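Local coordinates for protein lectin-related NK cell receptor LY49L1 (Mus musculus, PDB 3G8K) that serves as a natural killer cell receptor of the Ly49 family and probably recognises MHC class I molecules, as other Ly49 receptors do, through its C-type lectin-like domain, described here, at residues I16-Y20 and L43-N47; K73-A77 and T90-I95. The protein carries 1 engineered substitution. One frame throughout, in Å; residues are numbered along the deposited sequence.

Contact 1 of 2, residues I16-Y20 and L43-N47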
loop_
_atom_site.group_PDB
_atom_site.type_symbol
_atom_site.label_atom_id
_atom_site.label_comp_id
_atom_site.label_asym_id
_atom_site.label_seq_id
_atom_site.Cartn_x
_atom_site.Cartn_y
_atom_site.Cartn_z
ATOM N N ILE A 16 -4.313 -12.373 -3.766
ATOM C CA ILE A 16 -5.509 -12.800 -3.001
ATOM C C ILE A 16 -5.487 -12.462 -1.488
ATOM O O ILE A 16 -6.340 -12.899 -0.769
ATOM C CB ILE A 16 -5.787 -14.346 -3.324
ATOM C CG1 ILE A 16 -7.175 -14.635 -3.921
ATOM C CG2 ILE A 16 -5.375 -15.261 -2.231
ATOM C CD1 ILE A 16 -8.278 -14.924 -2.916
ATOM N N LYS A 17 -4.546 -11.647 -1.020
ATOM C CA LYS A 17 -4.298 -11.361 0.400
ATOM C C LYS A 17 -4.220 -9.811 0.652
ATOM O O LYS A 17 -3.487 -9.105 -0.051
ATOM C CB LYS A 17 -2.980 -12.039 0.918
ATOM C CG LYS A 17 -2.826 -12.020 2.489
ATOM C CD LYS A 17 -1.695 -12.886 3.100
ATOM C CE LYS A 17 -1.344 -14.125 2.277
ATOM N NZ LYS A 17 -0.050 -14.585 2.807
ATOM N N CYS A 18 -4.934 -9.303 1.649
ATOM C CA CYS A 18 -4.707 -7.914 2.140
ATOM C C CYS A 18 -3.922 -7.852 3.462
ATOM O O CYS A 18 -3.735 -8.881 4.066
ATOM C CB CYS A 18 -6.031 -7.227 2.229
ATOM S SG CYS A 18 -6.819 -7.212 0.558
ATOM N N TYR A 19 -3.487 -6.642 3.894
ATOM C CA TYR A 19 -2.525 -6.409 4.953
ATOM C C TYR A 19 -3.002 -5.201 5.704
ATOM O O TYR A 19 -3.196 -4.138 5.118
ATOM C CB TYR A 19 -1.160 -6.077 4.351
ATOM C CG TYR A 19 -0.658 -7.229 3.430
ATOM C CD1 TYR A 19 -0.848 -7.168 2.024
ATOM C CD2 TYR A 19 -0.032 -8.338 3.967
ATOM C CE1 TYR A 19 -0.407 -8.260 1.158
ATOM C CE2 TYR A 19 0.431 -9.430 3.092
ATOM C CZ TYR A 19 0.168 -9.363 1.730
ATOM O OH TYR A 19 0.675 -10.348 0.885
ATOM N N TYR A 20 -3.143 -5.359 6.996
ATOM C CA TYR A 20 -3.759 -4.298 7.899
ATOM C C TYR A 20 -2.749 -4.053 9.027
ATOM O O TYR A 20 -1.991 -4.949 9.346
ATOM C CB TYR A 20 -5.113 -4.814 8.448
ATOM C CG TYR A 20 -6.053 -5.364 7.368
ATOM C CD1 TYR A 20 -6.047 -6.714 7.023
ATOM C CD2 TYR A 20 -6.924 -4.525 6.691
ATOM C CE1 TYR A 20 -6.884 -7.182 6.011
ATOM C CE2 TYR A 20 -7.784 -5.007 5.725
ATOM C CZ TYR A 20 -7.718 -6.312 5.363
ATOM O OH TYR A 20 -8.599 -6.743 4.425
ATOM N N LEU A 43 0.580 -11.930 10.480
ATOM C CA LEU A 43 0.775 -12.214 9.065
ATOM C C LEU A 43 1.627 -13.474 8.787
ATOM O O LEU A 43 2.732 -13.665 9.299
ATOM C CB LEU A 43 1.314 -10.986 8.285
ATOM C CG LEU A 43 1.795 -11.319 6.833
ATOM C CD1 LEU A 43 0.557 -11.341 5.962
ATOM C CD2 LEU A 43 2.769 -10.305 6.226
ATOM N N LYS A 44 1.075 -14.331 7.938
ATOM C CA LYS A 44 1.858 -15.446 7.388
ATOM C C LYS A 44 2.286 -15.229 5.916
ATOM O O LYS A 44 1.446 -14.919 5.097
ATOM C CB LYS A 44 1.030 -16.721 7.463
ATOM C CG LYS A 44 1.776 -17.905 6.749
ATOM C CD LYS A 44 1.021 -19.200 6.894
ATOM C CE LYS A 44 -0.297 -19.156 6.114
ATOM N NZ LYS A 44 -0.068 -19.949 4.828
ATOM N N ILE A 45 3.555 -15.506 5.593
ATOM C CA ILE A 45 4.156 -15.101 4.378
ATOM C C ILE A 45 4.313 -16.457 3.609
ATOM O O ILE A 45 4.858 -17.436 4.114
ATOM C CB ILE A 45 5.516 -14.332 4.551
ATOM C CG1 ILE A 45 5.399 -13.099 5.465
ATOM C CG2 ILE A 45 6.128 -13.842 3.136
ATOM C CD1 ILE A 45 6.672 -12.253 5.483
ATOM N N ASP A 46 3.765 -16.495 2.405
ATOM C CA ASP A 46 3.548 -17.755 1.707
ATOM C C ASP A 46 4.654 -18.166 0.799
ATOM O O ASP A 46 4.774 -19.366 0.502
ATOM C CB ASP A 46 2.241 -17.650 0.923
ATOM C CG ASP A 46 1.069 -17.916 1.782
ATOM O OD1 ASP A 46 0.147 -17.124 1.727
ATOM O OD2 ASP A 46 1.108 -18.909 2.567
ATOM N N ASN A 47 5.438 -17.202 0.325
ATOM C CA ASN A 47 6.509 -17.426 -0.652
ATOM C C ASN A 47 7.424 -16.214 -0.848
ATOM O O ASN A 47 7.180 -15.144 -0.294
ATOM C CB ASN A 47 5.922 -17.914 -1.995
ATOM C CG ASN A 47 4.880 -16.986 -2.535
ATOM O OD1 ASN A 47 5.175 -15.851 -2.825
ATOM N ND2 ASN A 47 3.658 -17.449 -2.693
#

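Contact 2 of 2, residues K73-A77 and T90-I95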
loop_
_atom_site.group_PDB
_atom_site.type_symbol
_atom_site.label_atom_id
_atom_site.label_comp_id
_atom_site.label_asym_id
_atom_site.label_seq_id
_atom_site.Cartn_x
_atom_site.Cartn_y
_atom_site.Cartn_z
ATOM N N LYS A 73 8.512 -28.855 17.584
ATOM C CA LYS A 73 8.952 -29.158 16.192
ATOM C C LYS A 73 10.450 -29.024 15.958
ATOM O O LYS A 73 10.972 -29.578 15.017
ATOM C CB LYS A 73 8.198 -28.317 15.150
ATOM C CG LYS A 73 6.671 -28.469 15.146
ATOM C CD LYS A 73 5.982 -27.140 14.692
ATOM C CE LYS A 73 4.431 -27.272 14.659
ATOM N NZ LYS A 73 3.801 -26.651 13.450
ATOM N N LYS A 74 11.132 -28.292 16.839
ATOM C CA LYS A 74 12.568 -27.950 16.739
ATOM C C LYS A 74 12.840 -27.070 15.529
ATOM O O LYS A 74 13.814 -27.266 14.826
ATOM C CB LYS A 74 13.518 -29.186 16.777
ATOM C CG LYS A 74 13.516 -30.068 18.070
ATOM C CD LYS A 74 12.782 -31.451 17.795
ATOM C CE LYS A 74 12.836 -32.506 18.947
ATOM N NZ LYS A 74 13.999 -33.520 18.849
ATOM N N ASP A 75 11.967 -26.086 15.287
ATOM C CA ASP A 75 12.007 -25.298 14.045
ATOM C C ASP A 75 11.116 -24.082 14.194
ATOM O O ASP A 75 10.284 -24.023 15.090
ATOM C CB ASP A 75 11.561 -26.158 12.833
ATOM C CG ASP A 75 12.398 -25.901 11.558
ATOM O OD1 ASP A 75 13.255 -24.993 11.526
ATOM O OD2 ASP A 75 12.194 -26.645 10.563
ATOM N N TRP A 76 11.328 -23.111 13.315
ATOM C CA TRP A 76 10.491 -21.947 13.169
ATOM C C TRP A 76 9.196 -22.398 12.559
ATOM O O TRP A 76 9.203 -23.203 11.623
ATOM C CB TRP A 76 11.189 -20.888 12.287
ATOM C CG TRP A 76 12.304 -20.260 13.040
ATOM C CD1 TRP A 76 13.553 -20.739 13.152
ATOM C CD2 TRP A 76 12.245 -19.079 13.853
ATOM N NE1 TRP A 76 14.300 -19.955 13.982
ATOM C CE2 TRP A 76 13.516 -18.927 14.442
ATOM C CE3 TRP A 76 11.244 -18.139 14.136
ATOM C CZ2 TRP A 76 13.837 -17.853 15.244
ATOM C CZ3 TRP A 76 11.558 -17.084 14.944
ATOM C CH2 TRP A 76 12.845 -16.948 15.481
ATOM N N ALA A 77 8.081 -21.916 13.097
ATOM C CA ALA A 77 6.790 -22.342 12.605
ATOM C C ALA A 77 5.782 -21.210 12.448
ATOM O O ALA A 77 5.706 -20.323 13.315
ATOM C CB ALA A 77 6.221 -23.479 13.446
ATOM N N THR A 90 17.541 -21.434 8.399
ATOM C CA THR A 90 17.394 -21.308 9.854
ATOM C C THR A 90 18.714 -21.068 10.618
ATOM O O THR A 90 18.676 -20.590 11.755
ATOM C CB THR A 90 16.542 -22.413 10.514
ATOM O OG1 THR A 90 17.138 -23.681 10.268
ATOM C CG2 THR A 90 15.048 -22.388 10.014
ATOM N N MET A 91 19.849 -21.350 9.977
ATOM C CA MET A 91 21.182 -20.974 10.454
ATOM C C MET A 91 21.281 -19.453 10.583
ATOM O O MET A 91 22.056 -18.952 11.398
ATOM C CB MET A 91 22.266 -21.461 9.457
ATOM C CG MET A 91 23.445 -22.297 10.032
ATOM S SD MET A 91 22.954 -24.004 10.455
ATOM C CE MET A 91 22.889 -23.960 12.260
ATOM N N LYS A 92 20.521 -18.706 9.785
ATOM C CA LYS A 92 20.541 -17.238 9.915
ATOM C C LYS A 92 20.134 -16.724 11.317
ATOM O O LYS A 92 20.405 -15.529 11.650
ATOM C CB LYS A 92 19.621 -16.587 8.883
ATOM C CG LYS A 92 20.258 -16.302 7.536
ATOM C CD LYS A 92 19.228 -15.663 6.543
ATOM C CE LYS A 92 19.901 -15.079 5.297
ATOM N NZ LYS A 92 20.474 -16.176 4.435
ATOM N N TYR A 93 19.451 -17.587 12.093
ATOM C CA TYR A 93 18.681 -17.155 13.265
ATOM C C TYR A 93 19.176 -17.804 14.567
ATOM O O TYR A 93 19.147 -19.034 14.754
ATOM C CB TYR A 93 17.134 -17.292 13.069
ATOM C CG TYR A 93 16.633 -16.744 11.741
ATOM C CD1 TYR A 93 16.682 -15.398 11.479
ATOM C CD2 TYR A 93 16.209 -17.608 10.710
ATOM C CE1 TYR A 93 16.274 -14.886 10.280
ATOM C CE2 TYR A 93 15.823 -17.097 9.457
ATOM C CZ TYR A 93 15.844 -15.732 9.271
ATOM O OH TYR A 93 15.510 -15.195 8.081
ATOM N N ASN A 94 19.685 -16.967 15.448
ATOM C CA ASN A 94 20.094 -17.417 16.761
ATOM C C ASN A 94 18.941 -17.265 17.734
ATOM O O ASN A 94 18.554 -16.160 17.994
ATOM C CB ASN A 94 21.310 -16.603 17.218
ATOM C CG ASN A 94 22.001 -17.232 18.413
ATOM O OD1 ASN A 94 21.427 -18.086 19.113
ATOM N ND2 ASN A 94 23.249 -16.854 18.634
ATOM N N ILE A 95 18.360 -18.351 18.261
ATOM C CA ILE A 95 17.181 -18.226 19.178
ATOM C C ILE A 95 17.495 -17.602 20.548
ATOM O O ILE A 95 16.574 -17.231 21.295
ATOM C CB ILE A 95 16.371 -19.577 19.359
ATOM C CG1 ILE A 95 17.197 -20.652 20.057
ATOM C CG2 ILE A 95 15.702 -20.007 18.021
ATOM C CD1 ILE A 95 16.384 -21.743 20.738
HETATM O O HOH W 1 17.035 -21.499 14.112
#

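Contact 1 of 2, residues I16-Y20 and L43-N47
Lys17 reaches across from its strand to the loop at 43-47 and crosses the side chains of Leu43 and Asp46 at a slant. With CG anti to the backbone N (chi1 -168°) the chain runs outward, bends at chi3, and delivers its ammonium group to two acceptors on the loop. Lys17 NZ meets Lys44 O at 2.8 Å, almost in line with the carbonyl, the angle at the oxygen being 165°. Lys17 NZ also lies 2.8 Å from Asp46 OD1, a salt bridge that comes in from above the carboxylate plane, 49° out of it. The other oxygen, Asp46 OD2, takes Lys44 NZ on its syn side at 2.8 Å, so two lysines share one carboxylate; Lys44 NZ also bonds to Pro83 O. Beside these polar groups, Leu43 CD1 sits at the edge of the Tyr19 ring, near its plane, 3.5 Å from Tyr19 CE2, while Lys17 CD passes 4.0 Å from Leu43 CD1. Glu50, on helix 48-57, extends this salt-bridge network by pairing with Lys17 NZ and accepting a bond from Tyr19 OH. A buried ammonium group thus has three oxygen partners, two from carboxylates (Asp46, Glu50), which would be expected to stabilise its positive charge and tie strand, loop and helix together.

Contact 2 of 2, residues K73-A77 and T90-I95
Trp76 meets Thr90, Tyr93 and Ile95 through apolar, aromatic and water-mediated contacts, with no direct hydrogen bond between the two segments. The apolar contacts are spread along the indole. At its pyrrole end, Trp76 CD1 lies 3.8 Å from Thr90 CG2, and at its benzene end Trp76 CZ2 is 4.0 Å from both Tyr93 CB and Ile95 CG2. The side chains of Thr90 and Ile95 each run past the tryptophan in the opposite direction. Thr90 CG2 also comes 3.5 Å from Asp75 OD1, the two side chains crossing at about a right angle. The aromatic contact is edge-to-face: Tyr93 turns its edge to the face of the five-membered ring of Trp76, with centroids 5.7 Å apart and planes at 61°. Lys92 CB lies over the centre of one face of the Tyr93 ring, 3.7 Å above its plane.

The polar contact passes through one water in the plane of the indole. Trp76 NE1 donates to it at 3.1 Å, and the water in turn donates to Thr90 O at 3.0 Å. That carbonyl also accepts a bond from Tyr93 N, which closes the short 3-10 turn. Lys74 and Asp75, opposite Asp70, form a G1 beta bulge where strand 75-78 begins. Here a tryptophan from that strand packs against the long loop leading to strand 100-104, within the long-loop region characteristic of the C-type lectin-like fold.

The two contacts illustrate two ways of fastening a loop to the sheet of one C-type lectin-like domain. Their centres are about 21 Å apart and their nearest atoms about 8 Å, so they do not touch, and along the chain contact 1 closes before contact 2 opens. Contact 1 is buried, its centre about 8 Å from that of the chain, and combines salt bridges with apolar packing; contact 2 lies at the surface, its centre about 16 Å from that of the chain, and combines aromatic and aliphatic packing with a bridging water. Strand 75-78 links them: it carries Trp76 of contact 2, and its Trp78 touches Lys44 and Ile45 of contact 1.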